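Local coordinates for RimK-related lysine biosynthesis protein (Thermococcus kodakarensis, PDB 5K2M) that binds ADP and magnesium ions and, as a RimK-family ATP-grasp enzyme of the LysX subfamily, probably works as an ATP-dependent ligase in amino-acid biosynthesis, at residues I3-T8 and V27-E32; V9-E14 and R49-F54. All coordinates share one frame; numbering follows the deposited sequence.

Contact 1: I3-T8 and V27-E32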
loop_
_atom_site.group_PDB
_atom_site.type_symbol
_atom_site.label_atom_id
_atom_site.label_comp_id
_atom_site.label_asym_id
_atom_site.label_seq_id
_atom_site.Cartn_x
_atom_site.Cartn_y
_atom_site.Cartn_z
ATOM N N ILE A 3 -38.206 -13.412 -20.495
ATOM C CA ILE A 3 -38.560 -13.941 -19.189
ATOM C C ILE A 3 -37.578 -15.066 -18.851
ATOM O O ILE A 3 -37.500 -16.065 -19.561
ATOM C CB ILE A 3 -40.004 -14.492 -19.187
ATOM C CG1 ILE A 3 -41.010 -13.369 -19.452
ATOM C CG2 ILE A 3 -40.310 -15.190 -17.864
ATOM C CD1 ILE A 3 -42.423 -13.840 -19.746
ATOM N N GLY A 4 -36.817 -14.895 -17.782
ATOM C CA GLY A 4 -35.956 -15.965 -17.284
ATOM C C GLY A 4 -36.699 -16.922 -16.362
ATOM O O GLY A 4 -37.594 -16.507 -15.620
ATOM N N ILE A 5 -36.323 -18.200 -16.393
ATOM C CA ILE A 5 -36.788 -19.160 -15.386
ATOM C C ILE A 5 -35.583 -19.875 -14.785
ATOM O O ILE A 5 -34.893 -20.609 -15.489
ATOM C CB ILE A 5 -37.723 -20.226 -15.997
ATOM C CG1 ILE A 5 -38.902 -19.566 -16.704
ATOM C CG2 ILE A 5 -38.237 -21.168 -14.926
ATOM C CD1 ILE A 5 -39.820 -20.539 -17.414
ATOM N N THR A 6 -35.334 -19.694 -13.488
ATOM C CA THR A 6 -34.212 -20.390 -12.844
ATOM C C THR A 6 -34.697 -21.668 -12.187
ATOM O O THR A 6 -35.757 -21.689 -11.563
ATOM C CB THR A 6 -33.493 -19.538 -11.800
ATOM O OG1 THR A 6 -34.406 -19.196 -10.765
ATOM C CG2 THR A 6 -32.938 -18.288 -12.421
ATOM N N TYR A 7 -33.905 -22.727 -12.324
ATOM C CA TYR A 7 -34.353 -24.074 -11.963
ATOM C C TYR A 7 -33.209 -25.037 -11.618
ATOM O O TYR A 7 -32.056 -24.865 -12.046
ATOM C CB TYR A 7 -35.207 -24.657 -13.093
ATOM C CG TYR A 7 -34.440 -25.053 -14.349
ATOM C CD1 TYR A 7 -34.191 -24.138 -15.375
ATOM C CD2 TYR A 7 -34.000 -26.353 -14.523
ATOM C CE1 TYR A 7 -33.504 -24.518 -16.519
ATOM C CE2 TYR A 7 -33.313 -26.737 -15.656
ATOM C CZ TYR A 7 -33.070 -25.829 -16.648
ATOM O OH TYR A 7 -32.372 -26.264 -17.754
ATOM N N THR A 8 -33.557 -26.049 -10.836
ATOM C CA THR A 8 -32.650 -27.127 -10.484
ATOM C C THR A 8 -32.968 -28.309 -11.382
ATOM O O THR A 8 -32.110 -28.795 -12.118
ATOM C CB THR A 8 -32.832 -27.515 -9.012
ATOM O OG1 THR A 8 -32.779 -26.330 -8.213
ATOM C CG2 THR A 8 -31.747 -28.506 -8.572
ATOM N N VAL A 27 -38.464 -16.975 -23.753
ATOM C CA VAL A 27 -38.157 -17.638 -22.487
ATOM C C VAL A 27 -36.685 -18.046 -22.452
ATOM O O VAL A 27 -36.222 -18.724 -23.355
ATOM C CB VAL A 27 -39.033 -18.895 -22.285
ATOM C CG1 VAL A 27 -38.767 -19.523 -20.925
ATOM C CG2 VAL A 27 -40.507 -18.542 -22.413
ATOM N N VAL A 28 -35.962 -17.631 -21.411
ATOM C CA VAL A 28 -34.568 -18.051 -21.203
ATOM C C VAL A 28 -34.504 -19.002 -20.017
ATOM O O VAL A 28 -34.724 -18.592 -18.870
ATOM C CB VAL A 28 -33.648 -16.843 -20.939
ATOM C CG1 VAL A 28 -32.181 -17.271 -20.873
ATOM C CG2 VAL A 28 -33.861 -15.791 -22.016
ATOM N N MET A 29 -34.209 -20.267 -20.302
ATOM C CA MET A 29 -34.124 -21.303 -19.283
ATOM C C MET A 29 -32.758 -21.247 -18.643
ATOM O O MET A 29 -31.757 -21.386 -19.328
ATOM C CB MET A 29 -34.323 -22.683 -19.905
ATOM C CG MET A 29 -35.665 -22.858 -20.588
ATOM S SD MET A 29 -37.021 -22.580 -19.446
ATOM C CE MET A 29 -36.917 -24.027 -18.411
ATOM N N LEU A 30 -32.714 -21.034 -17.332
ATOM C CA LEU A 30 -31.449 -20.851 -16.648
ATOM C C LEU A 30 -31.289 -21.917 -15.600
ATOM O O LEU A 30 -31.795 -21.788 -14.490
ATOM C CB LEU A 30 -31.384 -19.479 -15.992
ATOM C CG LEU A 30 -31.440 -18.298 -16.955
ATOM C CD1 LEU A 30 -32.073 -17.114 -16.251
ATOM C CD2 LEU A 30 -30.057 -17.957 -17.481
ATOM N N HIS A 31 -30.589 -22.981 -15.952
ATOM C CA HIS A 31 -30.175 -23.922 -14.947
ATOM C C HIS A 31 -29.143 -23.237 -14.044
ATOM O O HIS A 31 -28.517 -22.248 -14.424
ATOM C CB HIS A 31 -29.594 -25.186 -15.570
ATOM C CG HIS A 31 -29.275 -26.235 -14.558
ATOM N ND1 HIS A 31 -27.991 -26.661 -14.308
ATOM C CD2 HIS A 31 -30.070 -26.894 -13.680
ATOM C CE1 HIS A 31 -28.009 -27.563 -13.342
ATOM N NE2 HIS A 31 -29.259 -27.717 -12.941
ATOM N N GLU A 32 -28.986 -23.771 -12.847
ATOM C CA GLU A 32 -27.995 -23.297 -11.891
ATOM C C GLU A 32 -26.573 -23.183 -12.446
ATOM O O GLU A 32 -25.855 -22.243 -12.108
ATOM C CB GLU A 32 -28.041 -24.181 -10.648
ATOM C CG GLU A 32 -29.287 -23.883 -9.852
ATOM C CD GLU A 32 -29.548 -24.818 -8.693
ATOM O OE1 GLU A 32 -29.047 -25.965 -8.677
ATOM O OE2 GLU A 32 -30.297 -24.385 -7.797
#
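Tyr7 lays its ring against the backbone of His31 at the end of a parallel strand pair, and of all the residues here it has the most surface covered by the opposite segment. The packing is tight around this ring. A first torsion that sets CG between the backbone N and the carbonyl carbon (chi1 72°) turns CE1 to within 3.3 Å of His31 N. One face of the ring carries His31 CA near its rim, and His31 CB makes an off-centre CH-pi contact, 4.2 Å from the ring centroid. The imidazole is inclined to the tyrosine ring by 55°, with CD2 approaching Tyr7 O at 3.3 Å. A chain of another protein adds cover, stacking a polar side chain on the His31 ring. Met29 bends at chi2 and chi3, bringing CE to 3.9 Å from Tyr7 CE1, and Ile5 CD1 touches Val27 CG1 at 3.8 Å. Toward the strand starts runs a parallel ladder: Val28 N gives Ile3 O a straight bond (2.9 Å, 168°), while Ile5 donates to Val28 O and accepts from Leu30 N. Gly4 has no side chain, and Leu30 CD1 lies over its CA at 4.2 Å.

The looser side lies past the strands. Glu32 N reaches Tyr7 O only weakly, at 3.4 Å, and the partly exposed Thr8 gives Glu32 OE2 a weak bond, its hydroxyl having a stronger partner in Val51. Val28 is likewise partly exposed.

The two strands belong to a beta-alpha-beta unit whose connecting helix 12-24 packs on the face bearing Ile3, Ile5, Val27 and Met29. Helix 53-65 touches Thr6 and Leu30 on the opposite face, strand 45-49 flanks strand 2-7 on its other edge, and strand 26-31 is outermost within the chain.

Contact 2: V9-E14 and R49-F54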
loop_
_atom_site.group_PDB
_atom_site.type_symbol
_atom_site.label_atom_id
_atom_site.label_comp_id
_atom_site.label_asym_id
_atom_site.label_seq_id
_atom_site.Cartn_x
_atom_site.Cartn_y
_atom_site.Cartn_z
ATOM N N VAL A 9 -34.216 -28.758 -11.318
ATOM C CA VAL A 9 -34.735 -29.739 -12.256
ATOM C C VAL A 9 -36.031 -29.151 -12.793
ATOM O O VAL A 9 -36.628 -28.273 -12.163
ATOM C CB VAL A 9 -34.961 -31.133 -11.605
ATOM C CG1 VAL A 9 -33.643 -31.741 -11.133
ATOM C CG2 VAL A 9 -35.937 -31.067 -10.448
ATOM N N LEU A 10 -36.457 -29.611 -13.956
ATOM C CA LEU A 10 -37.696 -29.135 -14.542
ATOM C C LEU A 10 -38.818 -30.104 -14.200
ATOM O O LEU A 10 -39.026 -31.104 -14.896
ATOM C CB LEU A 10 -37.552 -28.965 -16.060
ATOM C CG LEU A 10 -36.536 -27.912 -16.510
ATOM C CD1 LEU A 10 -36.338 -27.971 -18.016
ATOM C CD2 LEU A 10 -36.943 -26.507 -16.094
ATOM N N ARG A 11 -39.515 -29.813 -13.105
ATOM C CA ARG A 11 -40.692 -30.588 -12.699
ATOM C C ARG A 11 -41.863 -30.164 -13.587
ATOM O O ARG A 11 -41.732 -29.272 -14.428
ATOM C CB ARG A 11 -41.039 -30.343 -11.212
ATOM C CG ARG A 11 -39.935 -30.686 -10.223
ATOM C CD ARG A 11 -40.129 -30.035 -8.852
ATOM N NE ARG A 11 -39.965 -28.582 -8.879
ATOM C CZ ARG A 11 -40.066 -27.779 -7.814
ATOM N NH1 ARG A 11 -40.323 -28.284 -6.609
ATOM N NH2 ARG A 11 -39.910 -26.454 -7.949
ATOM N N ARG A 12 -43.007 -30.807 -13.412
ATOM C CA ARG A 12 -44.188 -30.447 -14.171
ATOM C C ARG A 12 -44.506 -28.947 -14.039
ATOM O O ARG A 12 -44.824 -28.292 -15.023
ATOM C CB ARG A 12 -45.369 -31.313 -13.725
ATOM C CG ARG A 12 -46.735 -30.824 -14.176
ATOM C CD ARG A 12 -46.877 -30.746 -15.693
ATOM N NE ARG A 12 -47.886 -29.755 -16.067
ATOM C CZ ARG A 12 -49.198 -29.891 -15.867
ATOM N NH1 ARG A 12 -49.699 -30.990 -15.297
ATOM N NH2 ARG A 12 -50.021 -28.912 -16.239
ATOM N N GLU A 13 -44.414 -28.411 -12.828
ATOM C CA GLU A 13 -44.626 -26.983 -12.599
ATOM C C GLU A 13 -43.771 -26.101 -13.529
ATOM O O GLU A 13 -44.293 -25.164 -14.149
ATOM C CB GLU A 13 -44.355 -26.610 -11.137
ATOM C CG GLU A 13 -45.433 -27.045 -10.146
ATOM C CD GLU A 13 -45.211 -28.436 -9.552
ATOM O OE1 GLU A 13 -45.830 -28.731 -8.504
ATOM O OE2 GLU A 13 -44.434 -29.240 -10.123
ATOM N N GLU A 14 -42.473 -26.415 -13.639
ATOM C CA GLU A 14 -41.544 -25.608 -14.449
ATOM C C GLU A 14 -41.837 -25.705 -15.940
ATOM O O GLU A 14 -41.721 -24.715 -16.670
ATOM C CB GLU A 14 -40.076 -25.975 -14.170
ATOM C CG GLU A 14 -39.534 -25.409 -12.867
ATOM C CD GLU A 14 -40.048 -26.135 -11.627
ATOM O OE1 GLU A 14 -40.021 -27.388 -11.612
ATOM O OE2 GLU A 14 -40.482 -25.459 -10.663
ATOM N N ARG A 49 -37.374 -20.593 -9.548
ATOM C CA ARG A 49 -37.944 -21.922 -9.313
ATOM C C ARG A 49 -36.941 -22.979 -8.810
ATOM O O ARG A 49 -37.234 -24.176 -8.881
ATOM C CB ARG A 49 -38.643 -22.426 -10.576
ATOM C CG ARG A 49 -39.785 -21.542 -11.054
ATOM C CD ARG A 49 -40.947 -21.520 -10.069
ATOM N NE ARG A 49 -41.462 -22.864 -9.840
ATOM C CZ ARG A 49 -42.515 -23.154 -9.080
ATOM N NH1 ARG A 49 -42.884 -24.422 -8.942
ATOM N NH2 ARG A 49 -43.205 -22.194 -8.468
ATOM N N ASN A 50 -35.803 -22.546 -8.259
ATOM C CA ASN A 50 -34.788 -23.478 -7.748
ATOM C C ASN A 50 -35.412 -24.371 -6.647
ATOM O O ASN A 50 -36.128 -23.865 -5.792
ATOM C CB ASN A 50 -33.582 -22.744 -7.134
ATOM C CG ASN A 50 -32.945 -21.695 -8.054
ATOM O OD1 ASN A 50 -31.751 -21.769 -8.347
ATOM N ND2 ASN A 50 -33.703 -20.684 -8.439
ATOM N N VAL A 51 -35.138 -25.678 -6.640
ATOM C CA VAL A 51 -35.699 -26.554 -5.589
ATOM C C VAL A 51 -35.139 -26.228 -4.190
ATOM O O VAL A 51 -35.847 -26.324 -3.186
ATOM C CB VAL A 51 -35.495 -28.050 -5.915
ATOM C CG1 VAL A 51 -36.037 -28.929 -4.800
ATOM C CG2 VAL A 51 -36.216 -28.400 -7.202
ATOM N N SER A 52 -33.871 -25.838 -4.125
ATOM C CA SER A 52 -33.274 -25.442 -2.868
ATOM C C SER A 52 -33.778 -24.051 -2.486
ATOM O O SER A 52 -33.660 -23.093 -3.266
ATOM C CB SER A 52 -31.745 -25.444 -2.967
ATOM O OG SER A 52 -31.169 -24.679 -1.936
ATOM N N HIS A 53 -34.325 -23.949 -1.280
ATOM C CA HIS A 53 -34.829 -22.689 -0.775
ATOM C C HIS A 53 -33.741 -21.609 -0.711
ATOM O O HIS A 53 -33.981 -20.450 -1.056
ATOM C CB HIS A 53 -35.436 -22.875 0.618
ATOM C CG HIS A 53 -35.672 -21.582 1.334
ATOM N ND1 HIS A 53 -36.617 -20.674 0.919
ATOM C CD2 HIS A 53 -35.054 -21.026 2.404
ATOM C CE1 HIS A 53 -36.589 -19.621 1.717
ATOM N NE2 HIS A 53 -35.649 -19.811 2.625
ATOM N N PHE A 54 -32.561 -22.005 -0.257
ATOM C CA PHE A 54 -31.447 -21.092 -0.111
ATOM C C PHE A 54 -30.854 -20.681 -1.440
ATOM O O PHE A 54 -30.502 -19.528 -1.611
ATOM C CB PHE A 54 -30.405 -21.654 0.864
ATOM C CG PHE A 54 -30.858 -21.599 2.289
ATOM C CD1 PHE A 54 -31.035 -20.369 2.915
ATOM C CD2 PHE A 54 -31.182 -22.750 2.987
ATOM C CE1 PHE A 54 -31.494 -20.294 4.225
ATOM C CE2 PHE A 54 -31.635 -22.689 4.297
ATOM C CZ PHE A 54 -31.794 -21.458 4.917
HETATM O O HOH W 1 -36.284 -26.520 -9.987
#
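Arg49 and Arg11 share the carboxylate of Glu14, a salt-bridge network joining the first turn of helix 12-24 to the C-terminal end of strand 45-49. Arg49 grips a single oxygen side-on: NE reaches the anti lone pair of Glu14 OE2 at 2.9 Å, fairly straight at 158°, while NH1 makes a more bent bond (3.1 Å, 141°) on the syn side, tilted out of the carboxylate plane. A bend at chi2 of Glu14 (75°) brings OE2 to these donors, nearly in the Arg49 guanidinium plane. Arg11 instead spreads its hold over both oxygens, NE on OE1 at 3.0 Å and NH2 on OE2. The two cations are thus gathered around one anion, and OE2 accepts three N-H groups. Arg11, at the N-cap position of helix 12-24, also gives its backbone N to OE1, and Val51 CG2 sits over the centre of one face of its guanidinium, 3.9 Å from the plane. A leucine in place of Glu14 would probably leave both arginines without the carboxylate between them and strip the Arg11 backbone N of its acceptor.

In the outer shell, Arg11 NH1 pairs with Glu247, and Arg49 NH1 donates to Met246 O. A water molecule completes the join, donating to Val9 O and to Arg49 O, each at 2.8 Å.

In the fold
Contacts 1 and 2, with centres 10 Å apart, show how a parallel sheet passes from packing at its strands to a salt-bridge network at their C-terminal ends. The segments alternate along the chain, and strand 2-7 runs through Thr8 into the loop of contact 2. Probable hydrogen bonds link them directly: Thr6 O to Arg49 N at 2.8 Å and Thr8 OG1 to Val51 N at 2.9 Å. Contact 1 lies away from the nucleotide, whereas contact 2 lies nearer: the Arg49 side chain is about 9 Å from that of the magnesium ligand Asn243, and the Arg11 side chain about 11 Å from a bound magnesium ion and about 12 Å from ADP.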